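Local structure of FACT-Spt16 (Cicer arietinum, 5CE6) at residues A[432-437]-A[441-446]; A[215-220]-A[311-316]; A[337-342]-A[404-409]; A[73-78]-A[303-308]. The protein probably serves as part of a histone chaperone that binds histones H3-H4, its N-terminal domain having an aminopeptidase-like fold. One frame throughout, in Å; residues are numbered along the deposited sequence.

In the fold
Contacts 1, 2 and 3 gather in the M24-type lobe, while contact 4 ties that lobe to the N-terminal one. Contacts 1 and 3 share a sheet, their centres 11 Å apart: strands 403-414 and 424-435 are neighbours in it, joined where Ile433 N lies 2.8 Å from Phe404 O. Contact 2 belongs to the adjoining sheet and reaches contact 1 through Thr432 OG1 and Asn312 O, 2.8 Å apart, and contact 3 through Asn312 ND2 and Asn405 OD1, 2.9 Å apart. Contact 4 uses strand 296-306, paired with the strand of contact 2, but its nearest atoms stay about 8 Å from contact 3. Contacts 3 and 4 each border an acetate ion.

Contact 1 (A[432-437]-A[441-446]); sequences TIIINK and DVVTSI
Asp441 O receives two groups from the facing strand: the N-H of Ile434 at 2.8 Å and, as a CA-H...O contact, Ile433 CA at 3.1 Å. Asp441 N returns a bond to Ile434 O (2.9 Å), so Ile434 and Asp441 form an antiparallel hydrogen-bonded pair, followed by the non-hydrogen-bonded pair of Ile433 and Val442. One step on, Val443 N donates to Thr432 O at 2.9 Å. Here the second strand leaves the sheet in a type I turn from Val442 to Ser445, and a side chain takes over the pairing: Thr444 OG1 accepts the N-H of Thr432 at 3.0 Å. With chi1 at 46°, this hydroxyl sits between its own backbone N and carbonyl carbon, and it is also hydrogen-bonded to Asp431. Replacing Thr444 by a valine would probably leave Thr432 N and the Asp431 carboxylate without the hydroxyl they share. The two segments make up a beta hairpin at the edge of the four-stranded antiparallel sheet of the M24-type lobe, with 440-442 as one of its two outermost strands. Its two faces are packed differently. On one, Ile433 CG2 meets Val442 CG2 at 3.9 Å. On the other, Ile434 CG1 crosses Val443 CG1 at about a right angle, 3.8 Å away, and helix 200-230 lies against this pair through Ile203 and Ala210. The Thr432 hydroxyl turns instead to Asn312 O of the adjoining sheet, while Asp441 OD1 is held in a salt bridge by Lys439 from the hairpin loop.

Contact 2 (A[215-220]-A[311-316]); sequences SVMKNF and SNIART
Met217 carries segment 215-220 onto Ile313 and Arg315 of the strand. It starts with CG anti to the backbone N (chi1 177°), then bends at both following torsions, which brings the thioether chain round over the strand. Its CB lies against Ile313 CG2 and its CG against Arg315 CG, while CE touches both side chains. From Met217 CE to Ile313 CG2 is 3.8 Å; to Arg315 CG it is 4.0 Å. Past it, Lys218 sends NZ to the carbonyl oxygen of Ile446, whose side chain packs on both Met217 and Ile313. Another side of the helix packs on helix 237-249 through Val216 and Phe220.

The helix thus covers the sheet of strands 296-306 and 309-319, running at 36° to strand 313-316 with the axes 9.6 Å apart. Arg315 offers Met217 its methylene part, while its charged end is occupied elsewhere: NH1 donates to Ala314 O at 2.9 Å from above the carbonyl plane, NH2 forms a salt bridge with Asp431, and Ile313 CD1 sits 3.6 Å above one guanidinium face. Between helix and strand, then, the contact is purely apolar, shape-filling packing by a bent methionine, and the buried arginine can lie in it because its charge is probably balanced by Asp431.

Contact 3 (A[337-342]-A[404-409]); sequences EAVIGS and FNVSLG. With ACT (acetate ion), chain C.
In the M24-type lobe, helix 323-342 packs against the outer face of the antiparallel sheet, and Val339 and Ile340 near its end bring it onto Val406 and Leu408 of strand 403-414. The helix runs nearly antiparallel to the strand, at 152°, with the axes 9.2 Å apart. Val406 CG1 is the atom both helix residues touch. It is set anti to the backbone N (chi1 179°), a position from which it meets Val339 CG1 at 3.8 Å and Ile340 CG1 at 3.9 Å. The two valines slide past each other in opposite directions, whereas Ile340 comes in obliquely and reaches the strand with its longer branch. Val339 CG2 reaches further along to Leu408 CD2, a looser approach of 4.5 Å.

The same layer continues on both elements: Leu408 also lies on Ala335 and Leu332, one and two turns earlier in the helix, Val339 backs onto Ala356 of helix 349-363, and Val406 touches Ile433 of the next strand. No hydrogen bond crosses between the two segments, which meet through branched aliphatic groups; just before them in the helix, Gln336 NE2 makes a weak hydrogen bond to Val406 O. Ser407, between the two apolar strand residues, projects from the other face of the sheet, where its OG lies 3.1 Å from OXT of an acetate ion that probably came from the crystallisation liquor. Helices outside and a polar inner sheet face recall the pita-bread fold of M24 aminopeptidases, whose metal centre lies on the inner side.

Contact 4 (A[73-78]-A[303-308]); sequences LFLWLL and GARYKS. With ACT (acetate ion), chain B.
Leu75, Ser308 and Arg305 carry this small contact near the surface. Leu75 presents its two methyl groups to the turn that follows strand 304-306: CD2 lies 3.6 Å from Ser308 OG, and CD1 sits beside the same hydroxyl while approaching Arg305 NH2 obliquely at 4.1 Å. These are van der Waals contacts; no hydrogen bond links the two segments. Ser308 and the preceding Lys307 both have positive phi, which reverses the chain and brings the Ser308 carbonyl back to Arg305. Arg305 NE donates to Ser308 O at 2.9 Å, coming from well above the carbonyl plane. The arginine chain is extended from CG to NE (chi2 178°, chi3 -179°), carrying the guanidinium past the Ser308 carbonyl to an acetate ion, probably from the crystallisation liquor. There NH2 gives OXT a bond of 2.8 Å at the guanidinium edge, and NH1 adds a weak one of 3.4 Å to the same oxygen. Leu68 N also binds this acetate, and Ile381 O takes a weak bond from NH2. A leucine in place of Arg305 would probably leave Ser308 O without this donor and the acetate without its charged partner. Leu75 belongs to helix 69-78 of the N-terminal lobe, whose Phe74 packs on strands 53-58 and 85-89, whereas Arg305 lies at the end of strand 296-306 and Ser308 in the turn that leads into strand 309-319 of the M24-type lobe.

Contact 1 (A[432-437]-A[441-446])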
loop_
_atom_site.group_PDB
_atom_site.type_symbol
_atom_site.label_atom_id
_atom_site.label_comp_id
_atom_site.label_asym_id
_atom_site.label_seq_id
_atom_site.Cartn_x
_atom_site.Cartn_y
_atom_site.Cartn_z
ATOM N N THR A 432 -8.704 7.338 -1.885
ATOM C CA THR A 432 -8.350 6.816 -0.554
ATOM C C THR A 432 -9.496 7.124 0.390
ATOM O O THR A 432 -9.963 8.262 0.461
ATOM C CB THR A 432 -7.058 7.429 -0.024
ATOM O OG1 THR A 432 -6.020 7.172 -0.969
ATOM C CG2 THR A 432 -6.669 6.799 1.307
ATOM N N ILE A 433 -9.991 6.104 1.082
ATOM C CA ILE A 433 -11.135 6.333 1.972
ATOM C C ILE A 433 -10.833 5.842 3.383
ATOM O O ILE A 433 -10.083 4.878 3.562
ATOM C CB ILE A 433 -12.427 5.693 1.444
ATOM C CG1 ILE A 433 -12.400 4.182 1.620
ATOM C CG2 ILE A 433 -12.690 6.077 -0.029
ATOM C CD1 ILE A 433 -13.741 3.545 1.307
ATOM N N ILE A 434 -11.412 6.515 4.377
ATOM C CA ILE A 434 -11.192 6.151 5.775
ATOM C C ILE A 434 -12.513 5.664 6.334
ATOM O O ILE A 434 -13.529 6.328 6.180
ATOM C CB ILE A 434 -10.748 7.363 6.616
ATOM C CG1 ILE A 434 -9.585 8.088 5.941
ATOM C CG2 ILE A 434 -10.388 6.925 8.045
ATOM C CD1 ILE A 434 -8.278 7.434 6.137
ATOM N N ILE A 435 -12.514 4.493 6.966
ATOM C CA ILE A 435 -13.756 3.970 7.527
ATOM C C ILE A 435 -13.882 4.443 8.956
ATOM O O ILE A 435 -13.159 3.984 9.829
ATOM C CB ILE A 435 -13.816 2.429 7.548
ATOM C CG1 ILE A 435 -13.504 1.852 6.160
ATOM C CG2 ILE A 435 -15.192 1.963 8.071
ATOM C CD1 ILE A 435 -14.361 2.414 5.020
ATOM N N ASN A 436 -14.796 5.371 9.195
ATOM C CA ASN A 436 -15.097 5.738 10.573
ATOM C C ASN A 436 -16.378 5.038 11.001
ATOM O O ASN A 436 -17.083 4.458 10.173
ATOM C CB ASN A 436 -15.205 7.255 10.727
ATOM C CG ASN A 436 -13.919 7.974 10.340
ATOM O OD1 ASN A 436 -12.854 7.685 10.870
ATOM N ND2 ASN A 436 -14.019 8.902 9.394
ATOM N N LYS A 437 -16.683 5.095 12.293
ATOM C CA LYS A 437 -17.850 4.403 12.826
ATOM C C LYS A 437 -19.144 4.891 12.184
ATOM O O LYS A 437 -20.028 4.096 11.849
ATOM C CB LYS A 437 -17.916 4.588 14.344
ATOM C CG LYS A 437 -19.130 3.966 14.993
ATOM C CD LYS A 437 -18.802 3.511 16.408
ATOM C CE LYS A 437 -19.794 4.070 17.399
ATOM N NZ LYS A 437 -21.182 3.885 16.898
ATOM N N ASP A 441 -15.073 8.483 4.950
ATOM C CA ASP A 441 -14.460 9.721 4.474
ATOM C C ASP A 441 -13.650 9.478 3.216
ATOM O O ASP A 441 -12.711 8.692 3.237
ATOM C CB ASP A 441 -13.527 10.307 5.538
ATOM C CG ASP A 441 -14.255 10.715 6.793
ATOM O OD1 ASP A 441 -15.481 10.941 6.720
ATOM O OD2 ASP A 441 -13.598 10.817 7.854
ATOM N N VAL A 442 -13.999 10.153 2.125
ATOM C CA VAL A 442 -13.175 10.062 0.917
ATOM C C VAL A 442 -12.164 11.192 1.026
ATOM O O VAL A 442 -12.506 12.350 0.826
ATOM C CB VAL A 442 -13.993 10.229 -0.361
ATOM C CG1 VAL A 442 -13.073 10.137 -1.591
ATOM C CG2 VAL A 442 -15.062 9.150 -0.446
ATOM N N VAL A 443 -10.926 10.861 1.373
ATOM C CA VAL A 443 -9.956 11.895 1.739
ATOM C C VAL A 443 -9.148 12.407 0.543
ATOM O O VAL A 443 -8.305 13.290 0.686
ATOM C CB VAL A 443 -9.033 11.468 2.911
ATOM C CG1 VAL A 443 -9.817 11.423 4.211
ATOM C CG2 VAL A 443 -8.374 10.124 2.638
ATOM N N THR A 444 -9.431 11.860 -0.638
ATOM C CA THR A 444 -8.873 12.382 -1.882
ATOM C C THR A 444 -9.957 13.063 -2.715
ATOM O O THR A 444 -9.872 13.107 -3.944
ATOM C CB THR A 444 -8.276 11.248 -2.730
ATOM O OG1 THR A 444 -9.202 10.154 -2.753
ATOM C CG2 THR A 444 -6.969 10.757 -2.134
ATOM N N SER A 445 -10.987 13.580 -2.055
ATOM C CA SER A 445 -12.032 14.310 -2.767
ATOM C C SER A 445 -11.480 15.654 -3.261
ATOM O O SER A 445 -11.098 16.501 -2.463
ATOM C CB SER A 445 -13.235 14.541 -1.846
ATOM O OG SER A 445 -14.370 14.939 -2.596
ATOM N N ILE A 446 -11.432 15.846 -4.580
ATOM C CA ILE A 446 -10.816 17.049 -5.148
ATOM C C ILE A 446 -11.703 17.761 -6.155
ATOM O O ILE A 446 -11.251 18.664 -6.868
ATOM C CB ILE A 446 -9.486 16.738 -5.841
ATOM C CG1 ILE A 446 -9.670 15.667 -6.917
ATOM C CG2 ILE A 446 -8.445 16.311 -4.825
ATOM C CD1 ILE A 446 -8.410 15.425 -7.739
#

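Contact 2 (A[215-220]-A[311-316])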
loop_
_atom_site.group_PDB
_atom_site.type_symbol
_atom_site.label_atom_id
_atom_site.label_comp_id
_atom_site.label_asym_id
_atom_site.label_seq_id
_atom_site.Cartn_x
_atom_site.Cartn_y
_atom_site.Cartn_z
ATOM N N SER A 215 -4.045 17.266 -3.884
ATOM C CA SER A 215 -3.600 18.600 -4.269
ATOM C C SER A 215 -2.721 18.540 -5.513
ATOM O O SER A 215 -2.805 19.406 -6.390
ATOM C CB SER A 215 -2.824 19.269 -3.135
ATOM O OG SER A 215 -3.591 19.317 -1.953
ATOM N N VAL A 216 -1.866 17.527 -5.567
ATOM C CA VAL A 216 -1.014 17.309 -6.725
ATOM C C VAL A 216 -1.848 17.012 -7.978
ATOM O O VAL A 216 -1.598 17.575 -9.044
ATOM C CB VAL A 216 0.013 16.188 -6.455
ATOM C CG1 VAL A 216 0.697 15.746 -7.738
ATOM C CG2 VAL A 216 1.031 16.658 -5.430
ATOM N N MET A 217 -2.854 16.152 -7.848
ATOM C CA MET A 217 -3.714 15.844 -8.993
ATOM C C MET A 217 -4.462 17.086 -9.457
ATOM O O MET A 217 -4.490 17.407 -10.648
ATOM C CB MET A 217 -4.719 14.737 -8.651
ATOM C CG MET A 217 -5.689 14.426 -9.791
ATOM S SD MET A 217 -4.874 13.642 -11.194
ATOM C CE MET A 217 -4.700 11.979 -10.588
ATOM N N LYS A 218 -5.066 17.790 -8.510
ATOM C CA LYS A 218 -5.904 18.932 -8.850
ATOM C C LYS A 218 -5.101 20.138 -9.329
ATOM O O LYS A 218 -5.435 20.758 -10.349
ATOM C CB LYS A 218 -6.762 19.342 -7.651
ATOM C CG LYS A 218 -7.897 20.294 -8.019
ATOM C CD LYS A 218 -8.505 20.944 -6.785
ATOM C CE LYS A 218 -9.617 21.922 -7.151
ATOM N NZ LYS A 218 -10.888 21.224 -7.510
ATOM N N ASN A 219 -4.045 20.472 -8.595
ATOM C CA ASN A 219 -3.349 21.733 -8.815
ATOM C C ASN A 219 -2.114 21.634 -9.698
ATOM O O ASN A 219 -1.608 22.651 -10.171
ATOM C CB ASN A 219 -2.996 22.387 -7.479
ATOM C CG ASN A 219 -4.221 22.678 -6.640
ATOM O OD1 ASN A 219 -5.236 23.155 -7.149
ATOM N ND2 ASN A 219 -4.135 22.385 -5.350
ATOM N N PHE A 220 -1.616 20.425 -9.912
ATOM C CA PHE A 220 -0.562 20.263 -10.901
ATOM C C PHE A 220 -1.004 19.462 -12.119
ATOM O O PHE A 220 -0.966 19.966 -13.246
ATOM C CB PHE A 220 0.715 19.655 -10.319
ATOM C CG PHE A 220 1.749 19.380 -11.370
ATOM C CD1 PHE A 220 2.438 20.432 -11.957
ATOM C CD2 PHE A 220 1.992 18.089 -11.809
ATOM C CE1 PHE A 220 3.368 20.201 -12.941
ATOM C CE2 PHE A 220 2.926 17.851 -12.799
ATOM C CZ PHE A 220 3.613 18.909 -13.366
ATOM N N SER A 311 -1.029 6.857 0.383
ATOM C CA SER A 311 -2.339 7.291 -0.090
ATOM C C SER A 311 -2.326 7.108 -1.585
ATOM O O SER A 311 -1.266 6.885 -2.177
ATOM C CB SER A 311 -2.616 8.755 0.275
ATOM O OG SER A 311 -1.686 9.624 -0.367
ATOM N N ASN A 312 -3.489 7.209 -2.215
ATOM C CA ASN A 312 -3.540 6.991 -3.649
ATOM C C ASN A 312 -4.705 7.729 -4.281
ATOM O O ASN A 312 -5.755 7.886 -3.653
ATOM C CB ASN A 312 -3.716 5.512 -3.959
ATOM C CG ASN A 312 -3.488 5.218 -5.420
ATOM O OD1 ASN A 312 -2.446 5.578 -5.971
ATOM N ND2 ASN A 312 -4.462 4.597 -6.067
ATOM N N ILE A 313 -4.526 8.163 -5.526
ATOM C CA ILE A 313 -5.655 8.675 -6.300
ATOM C C ILE A 313 -5.405 8.305 -7.746
ATOM O O ILE A 313 -4.264 8.127 -8.157
ATOM C CB ILE A 313 -5.804 10.214 -6.143
ATOM C CG1 ILE A 313 -7.201 10.687 -6.570
ATOM C CG2 ILE A 313 -4.751 10.953 -6.967
ATOM C CD1 ILE A 313 -7.348 12.212 -6.493
ATOM N N ALA A 314 -6.469 8.127 -8.517
ATOM C CA ALA A 314 -6.324 7.889 -9.944
ATOM C C ALA A 314 -7.524 8.513 -10.617
ATOM O O ALA A 314 -8.645 8.410 -10.110
ATOM C CB ALA A 314 -6.253 6.395 -10.266
ATOM N N ARG A 315 -7.274 9.174 -11.746
ATOM C CA ARG A 315 -8.342 9.807 -12.525
ATOM C C ARG A 315 -8.139 9.498 -13.986
ATOM O O ARG A 315 -7.020 9.267 -14.427
ATOM C CB ARG A 315 -8.324 11.323 -12.317
ATOM C CG ARG A 315 -8.683 11.779 -10.896
ATOM C CD ARG A 315 -10.167 11.551 -10.604
ATOM N NE ARG A 315 -10.540 12.014 -9.257
ATOM C CZ ARG A 315 -10.574 11.235 -8.178
ATOM N NH1 ARG A 315 -10.251 9.948 -8.264
ATOM N NH2 ARG A 315 -10.945 11.742 -7.006
ATOM N N THR A 316 -9.234 9.485 -14.736
ATOM C CA THR A 316 -9.171 9.326 -16.179
ATOM C C THR A 316 -9.768 10.575 -16.818
ATOM O O THR A 316 -10.814 11.069 -16.383
ATOM C CB THR A 316 -9.965 8.109 -16.619
ATOM O OG1 THR A 316 -9.401 6.951 -16.003
ATOM C CG2 THR A 316 -9.900 7.939 -18.131
#

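Contact 3 (A[337-342]-A[404-409])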
loop_
_atom_site.group_PDB
_atom_site.type_symbol
_atom_site.label_atom_id
_atom_site.label_comp_id
_atom_site.label_asym_id
_atom_site.label_seq_id
_atom_site.Cartn_x
_atom_site.Cartn_y
_atom_site.Cartn_z
ATOM N N GLU A 337 -18.392 4.432 -6.937
ATOM C CA GLU A 337 -19.157 5.036 -5.845
ATOM C C GLU A 337 -19.925 3.969 -5.071
ATOM O O GLU A 337 -20.131 4.104 -3.863
ATOM C CB GLU A 337 -20.149 6.073 -6.377
ATOM C CG GLU A 337 -19.521 7.340 -6.941
ATOM C CD GLU A 337 -20.519 8.169 -7.756
ATOM O OE1 GLU A 337 -21.492 7.598 -8.306
ATOM O OE2 GLU A 337 -20.326 9.396 -7.848
ATOM N N ALA A 338 -20.357 2.918 -5.768
ATOM C CA ALA A 338 -21.097 1.832 -5.125
ATOM C C ALA A 338 -20.195 1.023 -4.196
ATOM O O ALA A 338 -20.628 0.581 -3.126
ATOM C CB ALA A 338 -21.775 0.922 -6.168
ATOM N N VAL A 339 -18.941 0.820 -4.603
ATOM C CA VAL A 339 -17.986 0.168 -3.718
ATOM C C VAL A 339 -17.792 1.009 -2.472
ATOM O O VAL A 339 -17.856 0.496 -1.350
ATOM C CB VAL A 339 -16.626 -0.063 -4.402
ATOM C CG1 VAL A 339 -15.644 -0.697 -3.433
ATOM C CG2 VAL A 339 -16.812 -0.968 -5.606
ATOM N N ILE A 340 -17.551 2.299 -2.670
ATOM C CA ILE A 340 -17.306 3.199 -1.537
ATOM C C ILE A 340 -18.497 3.205 -0.587
ATOM O O ILE A 340 -18.337 3.137 0.644
ATOM C CB ILE A 340 -16.990 4.623 -2.038
ATOM C CG1 ILE A 340 -15.647 4.621 -2.784
ATOM C CG2 ILE A 340 -16.959 5.602 -0.879
ATOM C CD1 ILE A 340 -15.333 5.942 -3.483
ATOM N N GLY A 341 -19.695 3.262 -1.160
ATOM C CA GLY A 341 -20.910 3.286 -0.365
ATOM C C GLY A 341 -21.170 1.995 0.383
ATOM O O GLY A 341 -21.940 1.979 1.344
ATOM N N SER A 342 -20.541 0.911 -0.057
ATOM C CA SER A 342 -20.731 -0.390 0.575
ATOM C C SER A 342 -19.669 -0.701 1.616
ATOM O O SER A 342 -19.794 -1.672 2.360
ATOM C CB SER A 342 -20.762 -1.506 -0.473
ATOM O OG SER A 342 -21.890 -1.391 -1.314
ATOM N N PHE A 404 -8.846 2.287 2.888
ATOM C CA PHE A 404 -8.819 1.602 1.595
ATOM C C PHE A 404 -8.388 2.498 0.440
ATOM O O PHE A 404 -8.764 3.673 0.379
ATOM C CB PHE A 404 -10.207 1.014 1.252
ATOM C CG PHE A 404 -10.613 -0.138 2.125
ATOM C CD1 PHE A 404 -10.148 -1.420 1.865
ATOM C CD2 PHE A 404 -11.454 0.066 3.218
ATOM C CE1 PHE A 404 -10.516 -2.488 2.677
ATOM C CE2 PHE A 404 -11.828 -0.999 4.031
ATOM C CZ PHE A 404 -11.360 -2.272 3.757
ATOM N N ASN A 405 -7.590 1.922 -0.460
ATOM C CA ASN A 405 -7.376 2.462 -1.797
ATOM C C ASN A 405 -8.421 1.781 -2.660
ATOM O O ASN A 405 -8.256 0.622 -3.026
ATOM C CB ASN A 405 -5.943 2.107 -2.271
ATOM C CG ASN A 405 -5.690 2.447 -3.743
ATOM O OD1 ASN A 405 -6.372 3.292 -4.324
ATOM N ND2 ASN A 405 -4.684 1.800 -4.337
ATOM N N VAL A 406 -9.542 2.470 -2.895
ATOM C CA VAL A 406 -10.616 1.948 -3.716
ATOM C C VAL A 406 -10.301 2.325 -5.148
ATOM O O VAL A 406 -10.473 3.472 -5.554
ATOM C CB VAL A 406 -11.986 2.516 -3.302
ATOM C CG1 VAL A 406 -13.093 1.960 -4.192
ATOM C CG2 VAL A 406 -12.266 2.189 -1.835
ATOM N N SER A 407 -9.839 1.334 -5.903
ATOM C CA SER A 407 -9.261 1.559 -7.218
ATOM C C SER A 407 -9.929 0.557 -8.142
ATOM O O SER A 407 -9.763 -0.653 -7.993
ATOM C CB SER A 407 -7.736 1.349 -7.155
ATOM O OG SER A 407 -7.108 1.491 -8.435
ATOM N N LEU A 408 -10.729 1.078 -9.066
ATOM C CA LEU A 408 -11.579 0.246 -9.894
ATOM C C LEU A 408 -11.451 0.683 -11.352
ATOM O O LEU A 408 -11.405 1.887 -11.652
ATOM C CB LEU A 408 -13.034 0.393 -9.423
ATOM C CG LEU A 408 -14.052 -0.517 -10.109
ATOM C CD1 LEU A 408 -13.846 -1.961 -9.684
ATOM C CD2 LEU A 408 -15.479 -0.058 -9.801
ATOM N N GLY A 409 -11.363 -0.285 -12.258
ATOM C CA GLY A 409 -11.189 0.053 -13.654
ATOM C C GLY A 409 -11.917 -0.823 -14.644
ATOM O O GLY A 409 -12.515 -1.845 -14.294
HETATM C C ACT C . -6.918 -2.427 -9.349
HETATM O O ACT C . -7.712 -2.605 -8.389
HETATM O OXT ACT C . -6.864 -1.268 -9.836
HETATM C CH3 ACT C . -6.052 -3.539 -9.871
#

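Contact 4 (A[73-78]-A[303-308])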
loop_
_atom_site.group_PDB
_atom_site.type_symbol
_atom_site.label_atom_id
_atom_site.label_comp_id
_atom_site.label_asym_id
_atom_site.label_seq_id
_atom_site.Cartn_x
_atom_site.Cartn_y
_atom_site.Cartn_z
ATOM N N LEU A 73 6.567 -3.635 9.653
ATOM C CA LEU A 73 6.581 -3.920 11.087
ATOM C C LEU A 73 7.600 -3.055 11.825
ATOM O O LEU A 73 7.287 -2.485 12.874
ATOM C CB LEU A 73 6.825 -5.405 11.371
ATOM C CG LEU A 73 6.823 -5.741 12.862
ATOM C CD1 LEU A 73 5.475 -5.428 13.491
ATOM C CD2 LEU A 73 7.221 -7.189 13.120
ATOM N N PHE A 74 8.822 -2.970 11.293
ATOM C CA PHE A 74 9.822 -2.084 11.882
ATOM C C PHE A 74 9.358 -0.631 11.944
ATOM O O PHE A 74 9.536 0.023 12.961
ATOM C CB PHE A 74 11.157 -2.167 11.138
ATOM C CG PHE A 74 11.994 -3.348 11.517
ATOM C CD1 PHE A 74 12.792 -3.309 12.656
ATOM C CD2 PHE A 74 12.024 -4.475 10.719
ATOM C CE1 PHE A 74 13.586 -4.393 13.007
ATOM C CE2 PHE A 74 12.823 -5.565 11.054
ATOM C CZ PHE A 74 13.603 -5.526 12.196
ATOM N N LEU A 75 8.772 -0.130 10.856
ATOM C CA LEU A 75 8.237 1.232 10.840
ATOM C C LEU A 75 7.105 1.407 11.851
ATOM O O LEU A 75 7.021 2.423 12.551
ATOM C CB LEU A 75 7.745 1.586 9.422
ATOM C CG LEU A 75 8.874 1.838 8.419
ATOM C CD1 LEU A 75 8.342 1.855 6.995
ATOM C CD2 LEU A 75 9.555 3.159 8.726
ATOM N N TRP A 76 6.227 0.413 11.921
ATOM C CA TRP A 76 5.080 0.459 12.816
ATOM C C TRP A 76 5.538 0.462 14.264
ATOM O O TRP A 76 5.089 1.273 15.079
ATOM C CB TRP A 76 4.182 -0.751 12.542
ATOM C CG TRP A 76 2.894 -0.785 13.313
ATOM C CD1 TRP A 76 1.790 0.001 13.113
ATOM C CD2 TRP A 76 2.559 -1.687 14.372
ATOM N NE1 TRP A 76 0.799 -0.346 14.002
ATOM C CE2 TRP A 76 1.243 -1.385 14.780
ATOM C CE3 TRP A 76 3.249 -2.721 15.018
ATOM C CZ2 TRP A 76 0.609 -2.075 15.815
ATOM C CZ3 TRP A 76 2.616 -3.410 16.031
ATOM C CH2 TRP A 76 1.311 -3.082 16.427
ATOM N N LEU A 77 6.467 -0.434 14.576
ATOM C CA LEU A 77 6.897 -0.635 15.955
ATOM C C LEU A 77 7.866 0.458 16.422
ATOM O O LEU A 77 7.733 0.994 17.535
ATOM C CB LEU A 77 7.550 -2.019 16.084
ATOM C CG LEU A 77 7.463 -2.818 17.385
ATOM C CD1 LEU A 77 6.027 -2.917 17.884
ATOM C CD2 LEU A 77 8.034 -4.213 17.174
ATOM N N LEU A 78 8.829 0.790 15.562
ATOM C CA LEU A 78 9.980 1.609 15.951
ATOM C C LEU A 78 10.023 2.983 15.283
ATOM O O LEU A 78 10.750 3.872 15.728
ATOM C CB LEU A 78 11.279 0.854 15.656
ATOM C CG LEU A 78 11.478 -0.432 16.467
ATOM C CD1 LEU A 78 12.508 -1.346 15.818
ATOM C CD2 LEU A 78 11.888 -0.102 17.887
ATOM N N GLY A 303 0.434 8.758 -6.015
ATOM C CA GLY A 303 0.264 8.595 -4.583
ATOM C C GLY A 303 1.431 9.173 -3.818
ATOM O O GLY A 303 2.592 8.898 -4.145
ATOM N N ALA A 304 1.117 9.979 -2.808
ATOM C CA ALA A 304 2.119 10.535 -1.905
ATOM C C ALA A 304 2.110 9.768 -0.593
ATOM O O ALA A 304 1.090 9.192 -0.192
ATOM C CB ALA A 304 1.870 12.009 -1.646
ATOM N N ARG A 305 3.257 9.773 0.074
ATOM C CA ARG A 305 3.428 9.060 1.325
ATOM C C ARG A 305 3.830 10.079 2.385
ATOM O O ARG A 305 4.643 10.972 2.128
ATOM C CB ARG A 305 4.533 8.008 1.154
ATOM C CG ARG A 305 4.448 6.820 2.100
ATOM C CD ARG A 305 5.562 5.813 1.800
ATOM N NE ARG A 305 5.501 4.645 2.680
ATOM C CZ ARG A 305 6.430 3.693 2.725
ATOM N NH1 ARG A 305 7.495 3.765 1.938
ATOM N NH2 ARG A 305 6.293 2.669 3.554
ATOM N N TYR A 306 3.252 9.967 3.576
ATOM C CA TYR A 306 3.555 10.922 4.628
ATOM C C TYR A 306 3.883 10.200 5.925
ATOM O O TYR A 306 3.069 9.436 6.435
ATOM C CB TYR A 306 2.387 11.892 4.846
ATOM C CG TYR A 306 2.709 13.000 5.832
ATOM C CD1 TYR A 306 3.524 14.067 5.467
ATOM C CD2 TYR A 306 2.190 12.986 7.123
ATOM C CE1 TYR A 306 3.815 15.091 6.363
ATOM C CE2 TYR A 306 2.474 14.001 8.021
ATOM C CZ TYR A 306 3.284 15.050 7.636
ATOM O OH TYR A 306 3.581 16.058 8.532
ATOM N N LYS A 307 5.078 10.449 6.453
ATOM C CA LYS A 307 5.582 9.719 7.616
ATOM C C LYS A 307 5.388 8.211 7.459
ATOM O O LYS A 307 5.015 7.513 8.411
ATOM C CB LYS A 307 4.966 10.246 8.919
ATOM C CG LYS A 307 5.345 11.696 9.227
ATOM C CD LYS A 307 4.664 12.215 10.484
ATOM C CE LYS A 307 5.135 11.483 11.722
ATOM N NZ LYS A 307 6.591 11.705 11.968
ATOM N N SER A 308 5.670 7.730 6.246
ATOM C CA SER A 308 5.559 6.319 5.848
ATOM C C SER A 308 4.155 5.821 5.526
ATOM O O SER A 308 4.010 4.675 5.121
ATOM C CB SER A 308 6.244 5.361 6.836
ATOM O OG SER A 308 7.622 5.666 6.943
HETATM C C ACT B . 7.782 -0.612 3.162
HETATM O O ACT B . 8.472 -1.472 2.575
HETATM O OXT ACT B . 8.135 0.580 3.006
HETATM C CH3 ACT B . 6.604 -0.999 4.007
#